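Long-range contacts in 2-oxoglutarate dehydrogenase E3 component (Thermus thermophilus, PDB 2EQ7), which binds FAD and probably catalyses the NAD(+)-dependent reoxidation of protein-bound dihydrolipoyl groups to lipoyl groups: residues L170-G175 with V193-Y198; G176-E181 with L257-R262. All blocks are in the same frame, centred on the assembly; numbering follows the deposited sequence.

Interaction 1 (L170-G175 with V193-Y198); sequences LIVVGG and VIVLEY. With NAD (nicotinamide-adenine-dinucleotide), chain E.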
# COMPACT_ATOMS: atom_id res chain seq x y z
N LEU A 170 14.05 20.42 21.69
CA LEU A 170 13.15 21.06 20.75
C LEU A 170 11.75 21.08 21.36
O LEU A 170 11.25 20.05 21.81
CB LEU A 170 13.09 20.28 19.42
CG LEU A 170 11.95 20.69 18.47
CD1 LEU A 170 12.19 22.10 17.95
CD2 LEU A 170 11.87 19.71 17.30
N ILE A 171 11.13 22.25 21.40
CA ILE A 171 9.78 22.34 21.92
C ILE A 171 8.90 22.62 20.70
O ILE A 171 9.22 23.50 19.89
CB ILE A 171 9.60 23.48 22.95
CG1 ILE A 171 10.29 23.10 24.26
CG2 ILE A 171 8.11 23.73 23.19
CD1 ILE A 171 10.16 24.16 25.34
N VAL A 172 7.84 21.84 20.56
CA VAL A 172 6.91 21.99 19.46
C VAL A 172 5.60 22.53 20.03
O VAL A 172 5.00 21.90 20.90
CB VAL A 172 6.62 20.63 18.78
CG1 VAL A 172 5.61 20.81 17.65
CG2 VAL A 172 7.92 20.03 18.26
N VAL A 173 5.20 23.70 19.57
CA VAL A 173 3.95 24.29 20.03
C VAL A 173 2.89 23.93 19.00
O VAL A 173 2.91 24.43 17.87
CB VAL A 173 4.06 25.82 20.14
CG1 VAL A 173 2.74 26.39 20.63
CG2 VAL A 173 5.20 26.18 21.10
N GLY A 174 1.97 23.06 19.40
CA GLY A 174 0.91 22.63 18.50
C GLY A 174 1.07 21.16 18.18
O GLY A 174 2.07 20.75 17.58
N GLY A 175 0.10 20.35 18.59
CA GLY A 175 0.17 18.92 18.34
C GLY A 175 -0.60 18.46 17.12
O GLY A 175 -1.32 17.47 17.17
N VAL A 193 12.37 15.97 22.71
CA VAL A 193 11.25 16.69 22.12
C VAL A 193 10.04 16.80 23.03
O VAL A 193 9.57 15.80 23.59
CB VAL A 193 10.84 16.02 20.79
CG1 VAL A 193 9.63 16.73 20.18
CG2 VAL A 193 12.02 16.06 19.83
N ILE A 194 9.54 18.02 23.18
CA ILE A 194 8.37 18.28 24.01
C ILE A 194 7.29 18.91 23.15
O ILE A 194 7.50 19.98 22.58
CB ILE A 194 8.69 19.25 25.16
CG1 ILE A 194 9.76 18.65 26.07
CG2 ILE A 194 7.41 19.55 25.94
CD1 ILE A 194 10.23 19.60 27.17
N VAL A 195 6.14 18.25 23.05
CA VAL A 195 5.03 18.78 22.26
C VAL A 195 3.98 19.33 23.21
O VAL A 195 3.50 18.63 24.10
CB VAL A 195 4.40 17.69 21.39
CG1 VAL A 195 3.23 18.28 20.60
CG2 VAL A 195 5.44 17.10 20.45
N LEU A 196 3.63 20.60 23.01
CA LEU A 196 2.63 21.26 23.84
C LEU A 196 1.37 21.48 23.01
O LEU A 196 1.40 22.15 21.98
CB LEU A 196 3.17 22.61 24.34
CG LEU A 196 4.51 22.55 25.08
CD1 LEU A 196 5.02 23.96 25.32
CD2 LEU A 196 4.34 21.80 26.40
N GLU A 197 0.26 20.91 23.47
CA GLU A 197 -1.02 21.00 22.76
C GLU A 197 -2.11 21.58 23.65
O GLU A 197 -2.32 21.15 24.78
CB GLU A 197 -1.42 19.61 22.27
CG GLU A 197 -2.85 19.47 21.76
CD GLU A 197 -3.16 20.40 20.61
OE1 GLU A 197 -2.37 20.44 19.64
OE2 GLU A 197 -4.21 21.07 20.66
N TYR A 198 -2.81 22.58 23.11
CA TYR A 198 -3.89 23.27 23.82
C TYR A 198 -5.10 22.39 24.10
O TYR A 198 -5.64 22.38 25.21
CB TYR A 198 -4.33 24.49 23.01
CG TYR A 198 -5.52 25.23 23.58
CD1 TYR A 198 -5.45 25.84 24.84
CD2 TYR A 198 -6.71 25.33 22.87
CE1 TYR A 198 -6.53 26.53 25.37
CE2 TYR A 198 -7.80 26.02 23.39
CZ TYR A 198 -7.71 26.62 24.64
OH TYR A 198 -8.78 27.31 25.15
PA NAD E . -3.03 21.88 12.78
O1A NAD E . -4.41 22.40 12.75
O2A NAD E . -3.00 20.49 11.95
O5B NAD E . -2.58 21.61 14.30
C5B NAD E . -2.57 22.85 15.02
C4B NAD E . -2.58 22.53 16.52
O4B NAD E . -2.05 23.63 17.28
C3B NAD E . -4.02 22.27 17.00
O3B NAD E . -4.13 20.93 17.51
C2B NAD E . -4.23 23.35 18.08
O2B NAD E . -5.09 22.91 19.14
C1B NAD E . -2.78 23.65 18.53
N9A NAD E . -2.65 24.97 19.18
C8A NAD E . -3.18 26.17 18.76
N7A NAD E . -2.85 27.13 19.58
C5A NAD E . -2.08 26.62 20.58
C6A NAD E . -1.44 27.15 21.73
N6A NAD E . -1.53 28.50 22.04
N1A NAD E . -0.73 26.31 22.53
C2A NAD E . -0.63 25.00 22.25
N3A NAD E . -1.22 24.47 21.18
C4A NAD E . -1.94 25.22 20.33
O3 NAD E . -2.07 23.00 12.10
PN NAD E . -0.74 22.36 11.39
O1N NAD E . -0.32 21.05 12.08
O2N NAD E . 0.42 23.39 11.49
O5D NAD E . -1.00 22.02 9.82
C5D NAD E . -1.81 23.06 9.24
C4D NAD E . -2.63 22.49 8.07
O4D NAD E . -1.77 21.75 7.12
C3D NAD E . -3.72 21.52 8.56
O3D NAD E . -4.98 21.84 7.97
C2D NAD E . -3.22 20.13 8.17
O2D NAD E . -4.29 19.24 7.85
C1D NAD E . -2.28 20.38 6.97
N1N NAD E . -1.17 19.39 7.00
C2N NAD E . -1.40 18.14 6.54
C3N NAD E . -0.36 17.17 6.56
C7N NAD E . -0.58 15.79 6.06
O7N NAD E . -1.67 15.46 5.67
N7N NAD E . 0.44 14.90 6.06
C4N NAD E . 0.91 17.55 7.08
C5N NAD E . 1.09 18.85 7.55
C6N NAD E . 0.03 19.75 7.50
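In the NAD-binding Rossmann domain, strand 170-173 and strand 193-196 are the two parallel strands of a beta-alpha-beta unit, and Glu197 closes their C-terminal end against Gly175. The strand axes come within 4.7 Å and diverge by only 17°. Leu170 O receives Ile194 N, Val172 gives its N to Ile194 O and takes Leu196 N on its own O, and Gly174 N ends the series on Leu196 O. On one sheet face, Val172 meets Val193 and Val195, with CB of Val172 4.1 Å from CG2 of Val195. On the other, the side chains of Ile171 and Leu196 cross at an angle, CG2 of Ile171 lying 3.8 Å from CD1 of Leu196, and Val243 of strand 240-245 touches both residues.

Glu197 carries the polar part. With CG anti to the backbone N (chi1 168°) and a bend at chi2, its carboxylate folds back toward the glycine turn. OE1 accepts Gly175 N at 2.7 Å and also NAD O3B at 2.8 Å, while OE2 takes NAD O2B and Met199 N. Four donors thus fix both oxygens and hold the carboxylate on the adenosine ribose diol. At Gly174 a side chain would run into NAD O4B, so the bare CA lets the ribose come within 3.4 Å of it. The adenine is bracketed by Val173 CG1, 4.0 Å from N1A on one face, and Tyr198 CB, 3.6 Å from N3A on the opposite face. An acidic residue at the end of the second strand, binding the ribose diol, is the hallmark of NAD-specific Rossmann folds.

Interaction 2 (G176-E181 with L257-R262); sequences GVIGLE and LVAVGR. With NAD (nicotinamide-adenine-dinucleotide), chain E.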
# COMPACT_ATOMS: atom_id res chain seq x y z
N GLY A 176 -0.45 19.20 16.02
CA GLY A 176 -1.12 18.85 14.78
C GLY A 176 -0.20 17.98 13.94
O GLY A 176 0.83 17.52 14.43
N VAL A 177 -0.53 17.78 12.67
CA VAL A 177 0.30 16.93 11.83
C VAL A 177 1.71 17.46 11.63
O VAL A 177 2.68 16.71 11.75
CB VAL A 177 -0.34 16.69 10.44
CG1 VAL A 177 0.50 15.67 9.67
CG2 VAL A 177 -1.76 16.16 10.60
N ILE A 178 1.85 18.75 11.34
CA ILE A 178 3.19 19.33 11.15
C ILE A 178 4.02 19.21 12.41
O ILE A 178 5.19 18.80 12.35
CB ILE A 178 3.12 20.82 10.76
CG1 ILE A 178 2.62 20.97 9.33
CG2 ILE A 178 4.52 21.45 10.85
CD1 ILE A 178 2.44 22.41 8.87
N GLY A 179 3.43 19.57 13.54
CA GLY A 179 4.14 19.51 14.81
C GLY A 179 4.64 18.11 15.16
O GLY A 179 5.79 17.94 15.57
N LEU A 180 3.78 17.11 15.00
CA LEU A 180 4.18 15.75 15.31
C LEU A 180 5.20 15.18 14.33
O LEU A 180 6.16 14.54 14.74
CB LEU A 180 2.95 14.83 15.36
CG LEU A 180 2.35 14.61 16.75
CD1 LEU A 180 3.40 13.94 17.63
CD2 LEU A 180 1.93 15.94 17.37
N GLU A 181 5.00 15.42 13.04
CA GLU A 181 5.94 14.91 12.04
C GLU A 181 7.34 15.47 12.23
O GLU A 181 8.31 14.71 12.25
CB GLU A 181 5.44 15.22 10.62
CG GLU A 181 4.32 14.32 10.15
CD GLU A 181 3.95 14.54 8.69
OE1 GLU A 181 3.13 13.77 8.15
OE2 GLU A 181 4.48 15.50 8.07
N LEU A 257 9.52 25.17 17.59
CA LEU A 257 8.76 25.14 16.34
C LEU A 257 7.34 25.57 16.66
O LEU A 257 6.69 24.99 17.52
CB LEU A 257 8.75 23.72 15.77
CG LEU A 257 7.67 23.42 14.73
CD1 LEU A 257 7.80 24.36 13.54
CD2 LEU A 257 7.78 21.96 14.29
N VAL A 258 6.89 26.62 15.99
CA VAL A 258 5.53 27.11 16.18
C VAL A 258 4.71 26.50 15.04
O VAL A 258 4.87 26.88 13.89
CB VAL A 258 5.46 28.65 16.12
CG1 VAL A 258 4.02 29.11 16.28
CG2 VAL A 258 6.34 29.24 17.21
N ALA A 259 3.88 25.53 15.39
CA ALA A 259 3.05 24.84 14.40
C ALA A 259 1.63 24.78 14.93
O ALA A 259 1.08 23.71 15.19
CB ALA A 259 3.59 23.43 14.18
N VAL A 260 1.03 25.96 15.09
CA VAL A 260 -0.33 26.05 15.60
C VAL A 260 -1.37 26.16 14.50
O VAL A 260 -2.53 26.48 14.77
CB VAL A 260 -0.47 27.23 16.58
CG1 VAL A 260 0.43 27.01 17.80
CG2 VAL A 260 -0.10 28.54 15.88
N GLY A 261 -0.95 25.91 13.26
CA GLY A 261 -1.87 25.96 12.14
C GLY A 261 -1.35 26.66 10.90
O GLY A 261 -0.23 27.16 10.88
N ARG A 262 -2.18 26.66 9.86
CA ARG A 262 -1.84 27.34 8.61
C ARG A 262 -3.08 28.10 8.18
O ARG A 262 -4.20 27.66 8.40
CB ARG A 262 -1.38 26.34 7.54
CG ARG A 262 0.05 25.84 7.80
CD ARG A 262 0.55 24.89 6.72
NE ARG A 262 0.69 25.55 5.43
CZ ARG A 262 1.71 26.32 5.08
NH1 ARG A 262 2.71 26.54 5.92
NH2 ARG A 262 1.74 26.87 3.87
PA NAD E . -3.03 21.88 12.78
O1A NAD E . -4.41 22.40 12.75
O2A NAD E . -3.00 20.49 11.95
O5B NAD E . -2.58 21.61 14.30
C5B NAD E . -2.57 22.85 15.02
C4B NAD E . -2.58 22.53 16.52
O4B NAD E . -2.05 23.63 17.28
C3B NAD E . -4.02 22.27 17.00
O3B NAD E . -4.13 20.93 17.51
C2B NAD E . -4.23 23.35 18.08
O2B NAD E . -5.09 22.91 19.14
C1B NAD E . -2.78 23.65 18.53
N9A NAD E . -2.65 24.97 19.18
C8A NAD E . -3.18 26.17 18.76
N7A NAD E . -2.85 27.13 19.58
C5A NAD E . -2.08 26.62 20.58
C6A NAD E . -1.44 27.15 21.73
N6A NAD E . -1.53 28.50 22.04
N1A NAD E . -0.73 26.31 22.53
C2A NAD E . -0.63 25.00 22.25
N3A NAD E . -1.22 24.47 21.18
C4A NAD E . -1.94 25.22 20.33
O3 NAD E . -2.07 23.00 12.10
PN NAD E . -0.74 22.36 11.39
O1N NAD E . -0.32 21.05 12.08
O2N NAD E . 0.42 23.39 11.49
O5D NAD E . -1.00 22.02 9.82
C5D NAD E . -1.81 23.06 9.24
C4D NAD E . -2.63 22.49 8.07
O4D NAD E . -1.77 21.75 7.12
C3D NAD E . -3.72 21.52 8.56
O3D NAD E . -4.98 21.84 7.97
C2D NAD E . -3.22 20.13 8.17
O2D NAD E . -4.29 19.24 7.85
C1D NAD E . -2.28 20.38 6.97
N1N NAD E . -1.17 19.39 7.00
C2N NAD E . -1.40 18.14 6.54
C3N NAD E . -0.36 17.17 6.56
C7N NAD E . -0.58 15.79 6.06
O7N NAD E . -1.67 15.46 5.67
N7N NAD E . 0.44 14.90 6.06
C4N NAD E . 0.91 17.55 7.08
C5N NAD E . 1.09 18.85 7.55
C6N NAD E . 0.03 19.75 7.50
O HOH W 1 1.02 20.96 14.41
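The nicotinamide ring of NAD has Val177 over one face, its CG1 3.2 Å from C4N, and Ile178, which reaches across to Ala259 and Arg262, at its C5N-C6N edge. The adenine is met by Val260, whose CB stands 3.6 Å above C8A. Ile178 divides its branches: CG1, beside the backbone N (chi1 -72°), borders the nicotinamide, CG2 packs on Ala259 CB at 4.0 Å, and CD1 meets Arg262 CD at 3.8 Å. With an alanine at Ile178, the nicotinamide edge and the Arg262 methylenes would probably lose their apolar support, leaving a gap beside Ala259 CB.

The pyrophosphate lies at the helix start. Ile178 N donates to NAD O1N at 3.2 Å with an angle of 150°, and the helix N-terminus probably favours the negative charge. One water accepts Gly179 N at 2.9 Å and, weakly, Gly176 N, and has Ala259 O and NAD O1N within hydrogen-bonding reach, matching the structural water of Rossmann domains. At Gly176 a side chain would overlap NAD O5B.

Beyond the contact, Arg262 NH2 bonds Ser139 OG, and Glu181 pairs with Lys49. Through Ile178 CG2 and Gly179 N, both against Ala259 CB, helix 177-188 lies at the end of strand 255-258, with helix 157-160 touching Ile178 and Leu257, and strand 337-340 covering Val177 and Glu181.

Overall arrangement
The two interactions have centres 8 Å apart and both reach one parallel sheet, in which strand 169-173 lies between strands 192-196 and 255-258. Along the chain the segments alternate: 170-175, 176-181, 193-198, then 257-262. Because 176-181 follows 170-175 directly, the glycine-rich turn links both contacts, and Val172 CG1 packs 3.5 Å from Gly179 CA. Probable backbone hydrogen bonds, Val173 N to Leu257 O at 2.8 Å and Leu257 N to Ile171 O, join strand 255-258 to the central strand 169-173. Interaction 1 holds the adenosine ribose and borders the adenine; interaction 2 holds the pyrophosphate and nicotinamide and adds Val260 on the adenine. Ile178 and Arg262 also touch the FAD, consistent with electron transfer from flavin to NAD(+).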